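Local atomic coordinates of restriction endonuclease PacI (Pseudomonas alcaligenes, PDB entry 3M7K), a protein that cuts double-stranded DNA at a rare eight-base-pair target site, as a restriction endonuclease of the HNH family with a beta-beta-alpha-metal active site. Residues L89-S94 with Q103-A108; M28-L33 with H42-T47. All blocks are in the same frame, centred on the assembly; numbering follows the deposited sequence.

How the interactions relate
From the N terminus, interaction 2 comes first: helix 25-40 runs through 28-33, the chain leaves its end, and 42-47 folds back against the helix before helix 48-55 starts, closing the loop that runs from 33 to 42 through the helix end. Interaction 1 follows in series, neither nested in nor crossing the other; it closes the beta hairpin of strands 90-93 and 105-108 over the loop between them. Their centres lie about 11 Å apart and they touch: Val91 packs on Leu33, Ala105 on Phe46, and the Arg93 guanidinium on the His42 ring. The DNA-contacting helix, the segment after it and the metal-bearing hairpin thus pack together, with chain C of the DNA contacting both interactions.

Interaction 1: residues L89-S94 with Q103-A108. With MG (magnesium ion), chain F; nucleotides of chain B; nucleotides of chain C.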
loop_
_atom_site.group_PDB
_atom_site.type_symbol
_atom_site.label_atom_id
_atom_site.label_comp_id
_atom_site.label_asym_id
_atom_site.label_seq_id
_atom_site.Cartn_x
_atom_site.Cartn_y
_atom_site.Cartn_z
ATOM N N LEU A 89 6.156 13.123 9.633
ATOM C CA LEU A 89 6.211 12.717 8.231
ATOM C C LEU A 89 7.593 12.224 7.887
ATOM O O LEU A 89 8.584 12.697 8.451
ATOM C CB LEU A 89 5.826 13.879 7.323
ATOM C CG LEU A 89 4.438 14.457 7.608
ATOM C CD1 LEU A 89 4.139 15.508 6.592
ATOM C CD2 LEU A 89 3.334 13.388 7.592
ATOM N N GLY A 90 7.657 11.269 6.961
ATOM C CA GLY A 90 8.930 10.650 6.615
ATOM C C GLY A 90 9.441 11.074 5.263
ATOM O O GLY A 90 8.972 12.061 4.678
ATOM N N VAL A 91 10.395 10.318 4.752
ATOM C CA VAL A 91 11.113 10.707 3.538
ATOM C C VAL A 91 10.991 9.638 2.444
ATOM O O VAL A 91 11.347 8.483 2.671
ATOM C CB VAL A 91 12.618 10.947 3.846
ATOM C CG1 VAL A 91 13.350 11.410 2.594
ATOM C CG2 VAL A 91 12.799 11.971 4.975
ATOM N N ASP A 92 10.470 10.028 1.280
ATOM C CA ASP A 92 10.385 9.156 0.112
ATOM C C ASP A 92 11.613 9.379 -0.778
ATOM O O ASP A 92 11.946 10.518 -1.116
ATOM C CB ASP A 92 9.145 9.483 -0.721
ATOM C CG ASP A 92 9.124 8.755 -2.048
ATOM O OD1 ASP A 92 9.367 7.533 -2.031
ATOM O OD2 ASP A 92 8.854 9.394 -3.112
ATOM N N ARG A 93 12.271 8.292 -1.143
ATOM C CA ARG A 93 13.267 8.304 -2.217
ATOM C C ARG A 93 12.463 8.255 -3.517
ATOM O O ARG A 93 11.985 7.179 -3.922
ATOM C CB ARG A 93 14.200 7.106 -2.060
ATOM C CG ARG A 93 14.925 7.068 -0.698
ATOM C CD ARG A 93 15.663 5.735 -0.455
ATOM N NE ARG A 93 14.758 4.584 -0.267
ATOM C CZ ARG A 93 14.464 3.694 -1.222
ATOM N NH1 ARG A 93 15.013 3.798 -2.427
ATOM N NH2 ARG A 93 13.637 2.684 -0.971
ATOM N N SER A 94 12.248 9.432 -4.107
ATOM C CA SER A 94 11.433 9.619 -5.316
ATOM C C SER A 94 11.624 8.499 -6.322
ATOM O O SER A 94 10.687 7.796 -6.693
ATOM C CB SER A 94 11.837 10.922 -6.039
ATOM O OG SER A 94 10.931 11.945 -5.700
ATOM N N GLN A 103 18.342 15.916 -3.800
ATOM C CA GLN A 103 17.675 15.870 -5.100
ATOM C C GLN A 103 16.597 14.786 -5.172
ATOM O O GLN A 103 15.525 15.017 -5.764
ATOM C CB GLN A 103 18.686 15.723 -6.248
ATOM C CG GLN A 103 18.049 15.636 -7.643
ATOM C CD GLN A 103 17.179 16.841 -7.988
ATOM O OE1 GLN A 103 17.486 17.977 -7.621
ATOM N NE2 GLN A 103 16.093 16.593 -8.711
ATOM N N ASN A 104 16.843 13.637 -4.551
ATOM C CA ASN A 104 15.894 12.501 -4.638
ATOM C C ASN A 104 14.837 12.426 -3.530
ATOM O O ASN A 104 13.902 11.626 -3.595
ATOM C CB ASN A 104 16.689 11.198 -4.692
ATOM C CG ASN A 104 15.862 10.020 -5.143
ATOM O OD1 ASN A 104 15.003 10.129 -6.031
ATOM N ND2 ASN A 104 16.118 8.877 -4.537
ATOM N N ALA A 105 14.986 13.257 -2.512
ATOM C CA ALA A 105 14.109 13.213 -1.341
ATOM C C ALA A 105 12.841 14.006 -1.572
ATOM O O ALA A 105 12.861 15.107 -2.142
ATOM C CB ALA A 105 14.820 13.730 -0.124
ATOM N N ARG A 106 11.750 13.437 -1.079
ATOM C CA ARG A 106 10.452 14.051 -1.093
ATOM C C ARG A 106 9.860 13.753 0.279
ATOM O O ARG A 106 9.993 12.625 0.772
ATOM C CB ARG A 106 9.661 13.324 -2.176
ATOM C CG ARG A 106 8.416 13.973 -2.555
ATOM C CD ARG A 106 8.216 13.859 -4.052
ATOM N NE ARG A 106 6.910 14.400 -4.295
ATOM C CZ ARG A 106 6.303 14.465 -5.465
ATOM N NH1 ARG A 106 6.897 14.025 -6.568
ATOM N NH2 ARG A 106 5.084 14.974 -5.504
ATOM N N LEU A 107 9.208 14.724 0.914
ATOM C CA LEU A 107 8.525 14.438 2.176
ATOM C C LEU A 107 7.290 13.623 1.859
ATOM O O LEU A 107 6.573 13.926 0.897
ATOM C CB LEU A 107 8.116 15.732 2.868
ATOM C CG LEU A 107 7.991 15.859 4.374
ATOM C CD1 LEU A 107 9.273 15.483 5.149
ATOM C CD2 LEU A 107 7.571 17.306 4.658
ATOM N N ALA A 108 7.056 12.577 2.641
ATOM C CA ALA A 108 5.883 11.729 2.443
ATOM C C ALA A 108 5.349 11.165 3.767
ATOM O O ALA A 108 6.127 10.749 4.630
ATOM C CB ALA A 108 6.203 10.577 1.465
HETATM MG MG MG F . 9.601 5.629 -0.632
ATOM P P DT B 10 11.924 -0.346 -1.427
ATOM O OP1 DT B 10 12.184 0.576 -2.556
ATOM O OP2 DT B 10 13.017 -0.981 -0.647
ATOM O "O5'" DT B 10 11.007 0.420 -0.362
ATOM C "C5'" DT B 10 9.958 1.239 -0.834
ATOM C "C4'" DT B 10 9.057 1.695 0.303
ATOM O "O4'" DT B 10 8.523 0.522 0.952
ATOM C "C3'" DT B 10 9.706 2.456 1.451
ATOM O "O3'" DT B 10 9.982 3.806 1.077
ATOM C "C2'" DT B 10 8.617 2.322 2.517
ATOM C "C1'" DT B 10 8.112 0.891 2.256
ATOM N N1 DT B 10 8.719 -0.150 3.195
ATOM C C2 DT B 10 7.958 -0.587 4.271
ATOM O O2 DT B 10 6.833 -0.171 4.484
ATOM N N3 DT B 10 8.555 -1.512 5.091
ATOM C C4 DT B 10 9.831 -2.023 4.932
ATOM O O4 DT B 10 10.297 -2.866 5.720
ATOM C C5 DT B 10 10.578 -1.521 3.792
ATOM C C7 DT B 10 11.990 -2.010 3.510
ATOM C C6 DT B 10 9.995 -0.618 2.991
ATOM P P DA C 2 8.648 6.970 7.989
ATOM O OP1 DA C 2 7.360 7.621 7.673
ATOM O OP2 DA C 2 9.889 7.778 7.979
ATOM O "O5'" DA C 2 8.586 6.200 9.382
ATOM C "C5'" DA C 2 7.301 5.850 9.950
ATOM C "C4'" DA C 2 7.403 5.687 11.461
ATOM O "O4'" DA C 2 8.229 4.538 11.772
ATOM C "C3'" DA C 2 8.050 6.835 12.228
ATOM O "O3'" DA C 2 7.397 6.975 13.520
ATOM C "C2'" DA C 2 9.521 6.433 12.372
ATOM C "C1'" DA C 2 9.429 4.904 12.439
ATOM N N9 DA C 2 10.486 4.157 11.751
ATOM C C8 DA C 2 11.453 4.602 10.884
ATOM N N7 DA C 2 12.256 3.660 10.428
ATOM C C5 DA C 2 11.768 2.509 11.029
ATOM C C6 DA C 2 12.158 1.154 10.950
ATOM N N6 DA C 2 13.178 0.744 10.189
ATOM N N1 DA C 2 11.454 0.242 11.682
ATOM C C2 DA C 2 10.437 0.672 12.442
ATOM N N3 DA C 2 9.974 1.931 12.592
ATOM C C4 DA C 2 10.688 2.797 11.846
ATOM O OP3 DT C 1 12.847 1.732 3.006
ATOM P P DT C 1 12.939 3.217 3.027
ATOM O OP1 DT C 1 12.893 3.964 1.777
ATOM O OP2 DT C 1 14.130 3.568 3.799
ATOM O "O5'" DT C 1 11.634 3.566 3.886
ATOM C "C5'" DT C 1 11.435 4.715 4.608
ATOM C "C4'" DT C 1 10.107 4.553 5.348
ATOM O "O4'" DT C 1 9.798 3.154 5.518
ATOM C "C3'" DT C 1 10.099 5.173 6.720
ATOM O "O3'" DT C 1 8.812 5.734 6.991
ATOM C "C2'" DT C 1 10.432 3.981 7.625
ATOM C "C1'" DT C 1 9.772 2.809 6.894
ATOM N N1 DT C 1 10.545 1.574 7.085
ATOM C C2 DT C 1 9.995 0.549 7.823
ATOM O O2 DT C 1 8.892 0.589 8.327
ATOM N N3 DT C 1 10.787 -0.556 7.958
ATOM C C4 DT C 1 12.061 -0.730 7.444
ATOM O O4 DT C 1 12.680 -1.767 7.643
ATOM C C5 DT C 1 12.593 0.373 6.676
ATOM C C7 DT C 1 13.975 0.280 6.073
ATOM C C6 DT C 1 11.815 1.470 6.532
HETATM O O HOH W 1 11.179 5.117 -2.241
HETATM O O HOH W 2 7.852 4.422 -1.677
#
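Asp92 and Arg106 face each other as an antiparallel hydrogen-bonded pair, Asp92 N donating to Arg106 O at 2.7 Å and the return bond running from Arg106 N to Asp92 O. Gly90 and Ala108 pair likewise, and Ser94 N to Asn104 O (2.8 Å) prolongs the pairing beyond the strands. Among the apolar contacts, Val91 CG1 rests on Ala105 CB at 3.9 Å, on the side covered by Trp54; on the other side the CB atoms of Asp92 and Ala108 meet. With CG anti to the backbone N (chi1 171°), the Asp92 carboxylate extends from the sheet so that OD1 binds magnesium at 2.4 Å, with Asn113, two waters and O3' of DT10 of chain B; Tyr65 holds OD2. Arg106 instead salt-bridges Asp126. Arg93, bent at chi3, turns its guanidinium edge to the DNA: NE bonds OP1 of DT1 of chain C at 2.8 Å, while NH2 reaches that oxygen and OP1 of DT10 of chain B (3.0 Å). An alanine here is likely to cost the phosphates of DT1 and DT10, which flank the cut, the cation that bridges them. This magnesium-bearing hairpin, followed by helix 110-116, is the beta-beta-alpha-metal active site of HNH nucleases.

Interaction 2: residues M28-L33 with H42-T47; sequences MTWQNL and HANTFT. With PT (platinum (II) ion), chain G; nucleotides of chain C; nucleotides of chain D.
Trp30 reaches from the helix to segment 42-47 with the far end of its six-membered ring. Its CG stands anti to the backbone N (chi1 169°), which carries the indole outward until CH2 lies 3.3 Å from Phe46 O, the carbonyl oxygen meeting the ring edge near its plane. One indole face carries the backbone carbonyl carbon of Thr47, and CZ3 packs against Phe46 CB at 3.5 Å as the two side chains slide past each other. The Asn44 amide, its plane turned 55° from the indole, approaches obliquely and brings ND2 to 3.4 Å from Trp30 CH2. Leu33 CD2 lies under one face of the amide, 3.4 Å from the same ND2, roughly at right angles to the indole direction. Asn44 OD1 also takes a weak hydrogen bond from Phe46 N (3.2 Å), which may help to hold the amide's rotation. Leu33 CD1 approaches the Phe46 ring, and Trp54 meets that ring edge-to-face. Thr47 caps helix 48-55 through its hydroxyl to Thr50 N.

The DNA-facing side of the helix bears Asn32, whose CG lies beside the backbone N (chi1 -77°), a turn that lays the amide over C8 of DA2 of chain C. It grips the adenine of DA3 of chain C: OD1 accepts from N6 at 2.9 Å, and ND2 donates to N7 at 3.1 Å. Met28 SD binds platinum together with Met23. The bidentate asparagine-adenine pair is a classic major-groove readout, consistent with 25-40 serving as a recognition helix, another side of which packs on the segment leading into helix 48-55.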
loop_
_atom_site.group_PDB
_atom_site.type_symbol
_atom_site.label_atom_id
_atom_site.label_comp_id
_atom_site.label_asym_id
_atom_site.label_seq_id
_atom_site.Cartn_x
_atom_site.Cartn_y
_atom_site.Cartn_z
ATOM N N MET A 28 15.301 12.141 15.477
ATOM C CA MET A 28 14.813 10.765 15.358
ATOM C C MET A 28 14.653 10.390 13.880
ATOM O O MET A 28 15.033 9.293 13.475
ATOM C CB MET A 28 13.514 10.582 16.156
ATOM C CG MET A 28 12.821 9.222 16.036
ATOM S SD MET A 28 13.399 7.941 17.174
ATOM C CE MET A 28 14.931 7.405 16.383
ATOM N N THR A 29 14.116 11.301 13.066
ATOM C CA THR A 29 13.970 11.004 11.643
ATOM C C THR A 29 15.345 10.860 10.964
ATOM O O THR A 29 15.535 9.956 10.159
ATOM C CB THR A 29 13.055 11.991 10.917
ATOM O OG1 THR A 29 11.769 11.956 11.542
ATOM C CG2 THR A 29 12.873 11.582 9.468
ATOM N N TRP A 30 16.303 11.709 11.324
ATOM C CA TRP A 30 17.663 11.561 10.794
ATOM C C TRP A 30 18.302 10.223 11.172
ATOM O O TRP A 30 18.927 9.572 10.320
ATOM C CB TRP A 30 18.581 12.718 11.218
ATOM C CG TRP A 30 20.043 12.456 10.896
ATOM C CD1 TRP A 30 21.047 12.201 11.791
ATOM C CD2 TRP A 30 20.642 12.390 9.594
ATOM N NE1 TRP A 30 22.238 12.004 11.127
ATOM C CE2 TRP A 30 22.020 12.115 9.780
ATOM C CE3 TRP A 30 20.149 12.539 8.287
ATOM C CZ2 TRP A 30 22.918 11.990 8.708
ATOM C CZ3 TRP A 30 21.042 12.432 7.221
ATOM C CH2 TRP A 30 22.412 12.166 7.440
ATOM N N GLN A 31 18.155 9.826 12.438
ATOM C CA GLN A 31 18.670 8.532 12.927
ATOM C C GLN A 31 18.066 7.380 12.112
ATOM O O GLN A 31 18.783 6.473 11.669
ATOM C CB GLN A 31 18.343 8.367 14.428
ATOM C CG GLN A 31 18.849 7.072 15.085
ATOM C CD GLN A 31 18.470 6.950 16.589
ATOM O OE1 GLN A 31 18.167 5.856 17.078
ATOM N NE2 GLN A 31 18.494 8.076 17.313
ATOM N N ASN A 32 16.751 7.448 11.880
ATOM C CA ASN A 32 16.062 6.416 11.126
ATOM C C ASN A 32 16.553 6.382 9.687
ATOM O O ASN A 32 16.784 5.312 9.140
ATOM C CB ASN A 32 14.543 6.639 11.158
ATOM C CG ASN A 32 13.914 6.204 12.486
ATOM O OD1 ASN A 32 14.345 5.222 13.101
ATOM N ND2 ASN A 32 12.892 6.929 12.926
ATOM N N LEU A 33 16.679 7.561 9.079
ATOM C CA LEU A 33 17.126 7.682 7.700
ATOM C C LEU A 33 18.493 7.015 7.540
ATOM O O LEU A 33 18.682 6.216 6.621
ATOM C CB LEU A 33 17.153 9.158 7.277
ATOM C CG LEU A 33 17.377 9.491 5.802
ATOM C CD1 LEU A 33 16.804 10.860 5.480
ATOM C CD2 LEU A 33 18.862 9.461 5.492
ATOM N N HIS A 42 21.154 1.598 0.608
ATOM C CA HIS A 42 20.950 2.849 -0.117
ATOM C C HIS A 42 22.023 3.848 0.289
ATOM O O HIS A 42 22.448 3.886 1.447
ATOM C CB HIS A 42 19.552 3.438 0.126
ATOM C CG HIS A 42 18.431 2.528 -0.285
ATOM N ND1 HIS A 42 18.357 1.950 -1.537
ATOM C CD2 HIS A 42 17.339 2.098 0.394
ATOM C CE1 HIS A 42 17.271 1.199 -1.609
ATOM N NE2 HIS A 42 16.636 1.273 -0.453
ATOM N N ALA A 43 22.479 4.631 -0.681
ATOM C CA ALA A 43 23.379 5.732 -0.401
ATOM C C ALA A 43 22.622 6.824 0.372
ATOM O O ALA A 43 21.386 6.869 0.359
ATOM C CB ALA A 43 23.961 6.276 -1.698
ATOM N N ASN A 44 23.375 7.659 1.082
ATOM C CA ASN A 44 22.851 8.794 1.831
ATOM C C ASN A 44 23.802 9.980 1.684
ATOM O O ASN A 44 24.842 10.019 2.340
ATOM C CB ASN A 44 22.706 8.435 3.315
ATOM C CG ASN A 44 22.187 9.597 4.155
ATOM O OD1 ASN A 44 21.719 10.605 3.620
ATOM N ND2 ASN A 44 22.254 9.452 5.479
ATOM N N THR A 45 23.447 10.939 0.829
ATOM C CA THR A 45 24.272 12.130 0.644
ATOM C C THR A 45 23.858 13.348 1.493
ATOM O O THR A 45 24.577 14.358 1.500
ATOM C CB THR A 45 24.440 12.522 -0.857
ATOM O OG1 THR A 45 23.161 12.840 -1.416
ATOM C CG2 THR A 45 25.077 11.382 -1.655
ATOM N N PHE A 46 22.733 13.267 2.218
ATOM C CA PHE A 46 22.432 14.241 3.285
ATOM C C PHE A 46 23.512 14.186 4.372
ATOM O O PHE A 46 24.007 13.104 4.690
ATOM C CB PHE A 46 21.117 13.912 4.001
ATOM C CG PHE A 46 19.882 14.373 3.288
ATOM C CD1 PHE A 46 19.040 13.444 2.681
ATOM C CD2 PHE A 46 19.531 15.721 3.272
ATOM C CE1 PHE A 46 17.885 13.842 2.040
ATOM C CE2 PHE A 46 18.378 16.142 2.624
ATOM C CZ PHE A 46 17.543 15.199 2.008
ATOM N N THR A 47 23.863 15.337 4.938
ATOM C CA THR A 47 24.484 15.389 6.267
ATOM C C THR A 47 23.375 15.743 7.240
ATOM O O THR A 47 22.308 16.209 6.819
ATOM C CB THR A 47 25.573 16.469 6.388
ATOM O OG1 THR A 47 25.015 17.763 6.089
ATOM C CG2 THR A 47 26.759 16.152 5.480
HETATM PT PT PT G . 13.837 8.281 19.202
ATOM P P DA C 3 7.576 8.350 14.334
ATOM O OP1 DA C 3 6.352 9.171 14.162
ATOM O OP2 DA C 3 8.902 8.946 14.022
ATOM O "O5'" DA C 3 7.669 7.797 15.810
ATOM C "C5'" DA C 3 6.519 7.608 16.608
ATOM C "C4'" DA C 3 6.897 6.904 17.913
ATOM O "O4'" DA C 3 7.762 5.782 17.608
ATOM C "C3'" DA C 3 7.698 7.713 18.932
ATOM O "O3'" DA C 3 7.486 7.160 20.225
ATOM C "C2'" DA C 3 9.144 7.468 18.508
ATOM C "C1'" DA C 3 9.071 5.990 18.120
ATOM N N9 DA C 3 10.031 5.583 17.090
ATOM C C8 DA C 3 10.517 6.325 16.051
ATOM N N7 DA C 3 11.357 5.668 15.283
ATOM C C5 DA C 3 11.431 4.405 15.876
ATOM C C6 DA C 3 12.140 3.217 15.559
ATOM N N6 DA C 3 12.976 3.095 14.525
ATOM N N1 DA C 3 11.954 2.137 16.348
ATOM C C2 DA C 3 11.126 2.222 17.398
ATOM N N3 DA C 3 10.406 3.272 17.791
ATOM C C4 DA C 3 10.609 4.340 16.982
ATOM P P DA C 2 8.648 6.970 7.989
ATOM O OP1 DA C 2 7.360 7.621 7.673
ATOM O OP2 DA C 2 9.889 7.778 7.979
ATOM O "O5'" DA C 2 8.586 6.200 9.382
ATOM C "C5'" DA C 2 7.301 5.850 9.950
ATOM C "C4'" DA C 2 7.403 5.687 11.461
ATOM O "O4'" DA C 2 8.229 4.538 11.772
ATOM C "C3'" DA C 2 8.050 6.835 12.228
ATOM O "O3'" DA C 2 7.397 6.975 13.520
ATOM C "C2'" DA C 2 9.521 6.433 12.372
ATOM C "C1'" DA C 2 9.429 4.904 12.439
ATOM N N9 DA C 2 10.486 4.157 11.751
ATOM C C8 DA C 2 11.453 4.602 10.884
ATOM N N7 DA C 2 12.256 3.660 10.428
ATOM C C5 DA C 2 11.768 2.509 11.029
ATOM C C6 DA C 2 12.158 1.154 10.950
ATOM N N6 DA C 2 13.178 0.744 10.189
ATOM N N1 DA C 2 11.454 0.242 11.682
ATOM C C2 DA C 2 10.437 0.672 12.442
ATOM N N3 DA C 2 9.974 1.931 12.592
ATOM C C4 DA C 2 10.688 2.797 11.846
ATOM P P DG D 3 25.444 7.746 17.707
ATOM O OP1 DG D 3 26.737 7.528 17.008
ATOM O OP2 DG D 3 24.557 8.866 17.295
ATOM O "O5'" DG D 3 24.629 6.378 17.618
ATOM C "C5'" DG D 3 25.234 5.147 18.015
ATOM C "C4'" DG D 3 24.154 4.087 18.079
ATOM O "O4'" DG D 3 23.373 4.274 19.296
ATOM C "C3'" DG D 3 23.153 4.132 16.919
ATOM O "O3'" DG D 3 22.757 2.812 16.567
ATOM C "C2'" DG D 3 21.985 4.895 17.533
ATOM C "C1'" DG D 3 22.018 4.229 18.905
ATOM N N9 DG D 3 21.124 4.801 19.909
ATOM C C8 DG D 3 20.663 6.100 20.004
ATOM N N7 DG D 3 19.855 6.290 21.013
ATOM C C5 DG D 3 19.768 5.036 21.614
ATOM C C6 DG D 3 19.033 4.612 22.753
ATOM O O6 DG D 3 18.296 5.313 23.462
ATOM N N1 DG D 3 19.220 3.249 23.036
ATOM C C2 DG D 3 20.018 2.396 22.302
ATOM N N2 DG D 3 20.082 1.115 22.705
ATOM N N3 DG D 3 20.715 2.785 21.238
ATOM C C4 DG D 3 20.543 4.106 20.947
#